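PDB 3NGF: AP endonuclease, family 2 from Brucella melitensis biovar Abortus, which probably interconverts hydroxypyruvate and tartronate semialdehyde as a manganese-binding hydroxypyruvate isomerase of the Hyi family. Local coordinates for residues T109-S114 and L148-N153; V163-A168 and V180-D185. All coordinates share one frame; numbering follows the deposited sequence.

Contact 1. Residues T109-S114 and L148-N153; sequences TLHAMS and LVEPLN. With MN (manganese (II) ion), chain C.
Leu148 and His111 form the parallel bridge between two neighbouring strands of a TIM barrel, and the pairing is a worked example of how such a sheet carries a metal ligand at the end of a strand. The backbone of Leu148 straddles its bridge partner: its N donates to Leu110 O at 2.7 Å, in the plane of that carbonyl, and its O accepts from Ala112 N at 3.0 Å. The Leu148 side chain, with CG beside its own N (chi1 -56°), turns back along the strand, and CD1 presses on Thr109 CG2 at 3.4 Å, tighter than usual van der Waals contact.

At Glu150 the chemistry changes. Its CB sits over one face of the His111 imidazole, a CH-pi contact of 3.8 Å to the ring centroid, while Met113 CG covers the opposite face near the rim. An extended chain with CG anti to the backbone N (chi1 -169°) carries the carboxylate past the ring, its plane turned 76° from it, with OE1 3.2 Å from His111 CE1. OE2 binds the manganese ion at 2.2 Å, and Glu150 is a predicted proton donor/acceptor. In the ring plane, water 1 lies 2.7 Å from His111 NE2 and donates to Glu150 O, bridging the imidazole to the backbone just past the strand; ND1 has a weak hydrogen bond to Asn68 OD1.

Strand 63-68 and the residue after it border His111, through backbone bonds to Phe67 and Met69. Beyond Leu148, strand 180-185 packs Ala181 and Gln183 against its side chain, and the connecting helix 122-140 lays Phe133 over Ala112 and Val149.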
loop_
_atom_site.group_PDB
_atom_site.type_symbol
_atom_site.label_atom_id
_atom_site.label_comp_id
_atom_site.label_asym_id
_atom_site.label_seq_id
_atom_site.Cartn_x
_atom_site.Cartn_y
_atom_site.Cartn_z
ATOM N N THR A 109 -6.586 1.998 -7.021
ATOM C CA THR A 109 -6.221 1.032 -5.960
ATOM C C THR A 109 -6.197 1.713 -4.589
ATOM O O THR A 109 -5.559 2.740 -4.431
ATOM C CB THR A 109 -4.847 0.378 -6.250
ATOM O OG1 THR A 109 -4.784 -0.038 -7.614
ATOM C CG2 THR A 109 -4.599 -0.816 -5.318
ATOM N N LEU A 110 -6.906 1.135 -3.617
ATOM C CA LEU A 110 -7.019 1.697 -2.278
ATOM C C LEU A 110 -6.728 0.608 -1.263
ATOM O O LEU A 110 -7.217 -0.522 -1.427
ATOM C CB LEU A 110 -8.416 2.236 -2.017
ATOM C CG LEU A 110 -8.863 3.386 -2.905
ATOM C CD1 LEU A 110 -10.372 3.643 -2.713
ATOM C CD2 LEU A 110 -8.046 4.616 -2.547
ATOM N N HIS A 111 -5.953 0.939 -0.239
ATOM C CA HIS A 111 -5.688 0.042 0.877
ATOM C C HIS A 111 -6.658 0.334 2.036
ATOM O O HIS A 111 -6.690 1.452 2.565
ATOM C CB HIS A 111 -4.223 0.193 1.306
ATOM C CG HIS A 111 -3.861 -0.479 2.592
ATOM N ND1 HIS A 111 -2.803 -0.050 3.368
ATOM C CD2 HIS A 111 -4.395 -1.540 3.238
ATOM C CE1 HIS A 111 -2.692 -0.833 4.427
ATOM N NE2 HIS A 111 -3.645 -1.743 4.375
ATOM N N ALA A 112 -7.456 -0.659 2.407
ATOM C CA ALA A 112 -8.323 -0.561 3.586
ATOM C C ALA A 112 -7.635 -1.206 4.784
ATOM O O ALA A 112 -7.474 -2.429 4.815
ATOM C CB ALA A 112 -9.652 -1.241 3.306
ATOM N N MET A 113 -7.248 -0.392 5.758
ATOM C CA MET A 113 -6.579 -0.869 6.968
ATOM C C MET A 113 -7.563 -1.594 7.903
ATOM O O MET A 113 -8.757 -1.264 7.963
ATOM C CB MET A 113 -5.901 0.299 7.691
ATOM C CG MET A 113 -4.809 1.004 6.843
ATOM S SD MET A 113 -3.818 2.079 7.888
ATOM C CE MET A 113 -2.820 0.915 8.786
ATOM N N SER A 114 -7.050 -2.575 8.632
ATOM C CA SER A 114 -7.895 -3.488 9.405
ATOM C C SER A 114 -8.022 -3.173 10.896
ATOM O O SER A 114 -9.038 -3.506 11.515
ATOM C CB SER A 114 -7.436 -4.949 9.225
ATOM O OG SER A 114 -7.852 -5.474 7.971
ATOM N N LEU A 148 -7.430 -3.237 -1.293
ATOM C CA LEU A 148 -6.409 -4.172 -0.857
ATOM C C LEU A 148 -6.334 -4.337 0.634
ATOM O O LEU A 148 -6.599 -3.403 1.406
ATOM C CB LEU A 148 -5.022 -3.731 -1.342
ATOM C CG LEU A 148 -4.830 -3.518 -2.836
ATOM C CD1 LEU A 148 -3.364 -3.096 -3.127
ATOM C CD2 LEU A 148 -5.269 -4.747 -3.647
ATOM N N VAL A 149 -5.902 -5.538 1.020
ATOM C CA VAL A 149 -5.503 -5.849 2.391
ATOM C C VAL A 149 -3.990 -5.985 2.385
ATOM O O VAL A 149 -3.428 -6.668 1.510
ATOM C CB VAL A 149 -6.176 -7.167 2.914
ATOM C CG1 VAL A 149 -6.030 -8.364 1.918
ATOM C CG2 VAL A 149 -5.635 -7.560 4.339
ATOM N N GLU A 150 -3.332 -5.341 3.352
ATOM C CA GLU A 150 -1.862 -5.378 3.464
ATOM C C GLU A 150 -1.405 -6.038 4.755
ATOM O O GLU A 150 -1.520 -5.432 5.825
ATOM C CB GLU A 150 -1.252 -3.988 3.451
ATOM C CG GLU A 150 0.280 -4.023 3.296
ATOM C CD GLU A 150 0.997 -2.702 3.553
ATOM O OE1 GLU A 150 0.400 -1.676 3.918
ATOM O OE2 GLU A 150 2.219 -2.716 3.364
ATOM N N PRO A 151 -0.867 -7.257 4.659
ATOM C CA PRO A 151 -0.210 -7.831 5.856
ATOM C C PRO A 151 0.954 -6.952 6.305
ATOM O O PRO A 151 1.757 -6.512 5.480
ATOM C CB PRO A 151 0.285 -9.196 5.359
ATOM C CG PRO A 151 -0.601 -9.513 4.200
ATOM C CD PRO A 151 -0.893 -8.209 3.543
ATOM N N LEU A 152 1.043 -6.721 7.613
ATOM C CA LEU A 152 2.123 -5.941 8.194
ATOM C C LEU A 152 3.084 -6.903 8.920
ATOM O O LEU A 152 3.212 -8.075 8.510
ATOM C CB LEU A 152 1.548 -4.818 9.045
ATOM C CG LEU A 152 0.590 -3.872 8.282
ATOM C CD1 LEU A 152 0.107 -2.752 9.191
ATOM C CD2 LEU A 152 1.240 -3.295 6.987
ATOM N N ASN A 153 3.845 -6.428 9.889
ATOM C CA ASN A 153 4.655 -7.328 10.698
ATOM C C ASN A 153 4.482 -6.961 12.166
ATOM O O ASN A 153 4.098 -5.832 12.487
ATOM C CB ASN A 153 6.118 -7.297 10.240
ATOM C CG ASN A 153 6.870 -6.087 10.747
ATOM O OD1 ASN A 153 7.248 -6.017 11.933
ATOM N ND2 ASN A 153 7.131 -5.133 9.851
HETATM MN MN MN C . 3.626 -1.085 3.258
HETATM O O HOH W 1 -3.651 -3.787 6.137
HETATM O O HOH W 2 1.630 0.362 3.360
HETATM O O HOH W 3 3.743 -0.682 5.487
#

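Contact 2. Residues V163-A168 and V180-D185; sequences VHQLEA and VAVQLD. With MN (manganese (II) ion), chain C.
Gln165 lies across Val182 and Leu184, and with Ala168 it seats the start of helix 165-175 on strand 180-185. This is the second half of a beta-alpha-beta crossover of the TIM barrel, in which the chain leaves strand 146-149, runs back through the helix and enters the next parallel strand. No direct hydrogen bond joins helix and strand; the amide of Gln165 packs on methyl groups, Ala168 meets Val182, and a water bridges the two segments.

Gln165 buries the most surface. Its CG stands beside the backbone N (chi1 -58°) and the chain bends at chi2 (-65°), which folds the amide down onto the strand. The amide carbon CD rests 3.6 Å from Leu184 CD1, the two side chains crossing at about a right angle. The carbonyl end fares less well: OE1 lies 3.4 Å from Leu184 CD1 and 3.5 Å from Val182 CG1, a buried oxygen among methyl groups with no polar partner in the model.

Val182 divides its two methyls between the helix residues. CG1, anti to the backbone N, goes to Gln165, whereas CG2 meets Ala168 CB at 4.2 Å, where the two backbones come nearest. Pro151 also touches both Gln165 and Ala168.

Past Leu184 the strand ends in Asp185, the N-cap of helix 186-192, whose OD2 binds the manganese ion at 2.2 Å. Water 4 bridges Gln165 to this metal-bearing end of the strand. It accepts from Gln165 NE2 at 3.0 Å and from Asp185 N, and it donates to Gln183 O at 2.8 Å.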
loop_
_atom_site.group_PDB
_atom_site.type_symbol
_atom_site.label_atom_id
_atom_site.label_comp_id
_atom_site.label_asym_id
_atom_site.label_seq_id
_atom_site.Cartn_x
_atom_site.Cartn_y
_atom_site.Cartn_z
ATOM N N VAL A 163 -0.911 -10.251 9.497
ATOM C CA VAL A 163 0.557 -10.152 9.399
ATOM C C VAL A 163 1.192 -11.309 8.604
ATOM O O VAL A 163 2.430 -11.468 8.606
ATOM C CB VAL A 163 1.195 -10.026 10.823
ATOM C CG1 VAL A 163 0.693 -8.770 11.527
ATOM C CG2 VAL A 163 0.902 -11.239 11.696
ATOM N N HIS A 164 0.374 -12.138 7.938
ATOM C CA HIS A 164 0.895 -13.238 7.107
ATOM C C HIS A 164 0.274 -13.229 5.721
ATOM O O HIS A 164 -0.956 -13.032 5.569
ATOM C CB HIS A 164 0.696 -14.596 7.782
ATOM C CG HIS A 164 1.524 -14.776 9.011
ATOM N ND1 HIS A 164 2.869 -15.065 8.953
ATOM C CD2 HIS A 164 1.205 -14.715 10.323
ATOM C CE1 HIS A 164 3.351 -15.153 10.181
ATOM N NE2 HIS A 164 2.362 -14.945 11.031
ATOM N N GLN A 165 1.116 -13.429 4.707
ATOM C CA GLN A 165 0.672 -13.298 3.296
ATOM C C GLN A 165 -0.360 -14.319 2.827
ATOM O O GLN A 165 -1.389 -13.936 2.269
ATOM C CB GLN A 165 1.874 -13.307 2.331
ATOM C CG GLN A 165 2.898 -12.238 2.583
ATOM C CD GLN A 165 2.364 -10.825 2.349
ATOM O OE1 GLN A 165 1.498 -10.603 1.487
ATOM N NE2 GLN A 165 2.908 -9.865 3.092
ATOM N N LEU A 166 -0.088 -15.612 2.989
ATOM C CA LEU A 166 -1.027 -16.618 2.491
ATOM C C LEU A 166 -2.321 -16.622 3.323
ATOM O O LEU A 166 -3.397 -16.961 2.813
ATOM C CB LEU A 166 -0.378 -18.007 2.448
ATOM C CG LEU A 166 0.790 -18.185 1.472
ATOM C CD1 LEU A 166 1.257 -19.635 1.525
ATOM C CD2 LEU A 166 0.389 -17.821 0.064
ATOM N N GLU A 167 -2.231 -16.223 4.587
ATOM C CA GLU A 167 -3.428 -16.071 5.416
ATOM C C GLU A 167 -4.310 -14.976 4.804
ATOM O O GLU A 167 -5.541 -15.107 4.764
ATOM C CB GLU A 167 -3.037 -15.694 6.831
ATOM C CG GLU A 167 -4.205 -15.463 7.756
ATOM C CD GLU A 167 -3.788 -15.164 9.187
ATOM O OE1 GLU A 167 -2.569 -15.000 9.466
ATOM O OE2 GLU A 167 -4.704 -15.099 10.043
ATOM N N ALA A 168 -3.681 -13.903 4.327
ATOM C CA ALA A 168 -4.426 -12.804 3.695
ATOM C C ALA A 168 -5.062 -13.270 2.383
ATOM O O ALA A 168 -6.208 -12.900 2.068
ATOM C CB ALA A 168 -3.523 -11.566 3.450
ATOM N N VAL A 180 -10.814 -7.304 -5.171
ATOM C CA VAL A 180 -10.149 -7.330 -3.873
ATOM C C VAL A 180 -8.882 -8.155 -4.063
ATOM O O VAL A 180 -8.920 -9.196 -4.758
ATOM C CB VAL A 180 -11.040 -7.968 -2.792
ATOM C CG1 VAL A 180 -10.310 -8.120 -1.486
ATOM C CG2 VAL A 180 -12.316 -7.161 -2.583
ATOM N N ALA A 181 -7.765 -7.695 -3.497
ATOM C CA ALA A 181 -6.498 -8.430 -3.556
ATOM C C ALA A 181 -5.584 -8.064 -2.408
ATOM O O ALA A 181 -5.952 -7.311 -1.520
ATOM C CB ALA A 181 -5.791 -8.219 -4.896
ATOM N N VAL A 182 -4.395 -8.640 -2.429
ATOM C CA VAL A 182 -3.380 -8.427 -1.411
ATOM C C VAL A 182 -2.389 -7.354 -1.875
ATOM O O VAL A 182 -2.042 -7.265 -3.070
ATOM C CB VAL A 182 -2.621 -9.730 -1.141
ATOM C CG1 VAL A 182 -1.473 -9.523 -0.083
ATOM C CG2 VAL A 182 -3.605 -10.822 -0.654
ATOM N N GLN A 183 -1.986 -6.505 -0.932
ATOM C CA GLN A 183 -0.886 -5.575 -1.111
ATOM C C GLN A 183 0.358 -6.253 -0.512
ATOM O O GLN A 183 0.441 -6.446 0.700
ATOM C CB GLN A 183 -1.207 -4.272 -0.392
ATOM C CG GLN A 183 -0.136 -3.177 -0.475
ATOM C CD GLN A 183 -0.634 -1.860 0.048
ATOM O OE1 GLN A 183 -1.802 -1.524 -0.096
ATOM N NE2 GLN A 183 0.259 -1.078 0.643
ATOM N N LEU A 184 1.283 -6.648 -1.378
ATOM C CA LEU A 184 2.477 -7.422 -0.996
ATOM C C LEU A 184 3.668 -6.479 -0.764
ATOM O O LEU A 184 4.348 -6.067 -1.721
ATOM C CB LEU A 184 2.783 -8.419 -2.119
ATOM C CG LEU A 184 4.035 -9.293 -2.024
ATOM C CD1 LEU A 184 4.078 -10.033 -0.690
ATOM C CD2 LEU A 184 4.151 -10.263 -3.228
ATOM N N ASP A 185 3.876 -6.099 0.490
ATOM C CA ASP A 185 5.036 -5.302 0.907
ATOM C C ASP A 185 6.134 -6.311 1.300
ATOM O O ASP A 185 5.988 -7.103 2.276
ATOM C CB ASP A 185 4.606 -4.363 2.039
ATOM C CG ASP A 185 5.721 -3.457 2.552
ATOM O OD1 ASP A 185 6.877 -3.878 2.531
ATOM O OD2 ASP A 185 5.447 -2.330 3.035
HETATM MN MN MN C . 3.626 -1.085 3.258
HETATM O O HOH W 4 2.272 -6.900 2.832
HETATM O O HOH W 2 1.630 0.362 3.360
HETATM O O HOH W 3 3.743 -0.682 5.487
#

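Overall arrangement
Both contacts are buried, but they occupy different layers of the barrel. Contact 1 is nearer the middle, its centre about 6 Å from that of the chain, and joins strand to strand by backbone hydrogen bonds and a CH-pi contact on an imidazole. Contact 2, about 11 Å out, joins helix to strand by an amide lying on methyl groups, a small apolar contact and a bridging water. Their strands 146-149 and 180-185 are sheet neighbours, probably bonded through Val149 O and Gln183 N, 2.8 Å apart. One manganese ligand follows directly on strand 146-149 (Glu150), another ends strand 180-185 (Asp185); Gln211 and Glu247 complete the protein ligands.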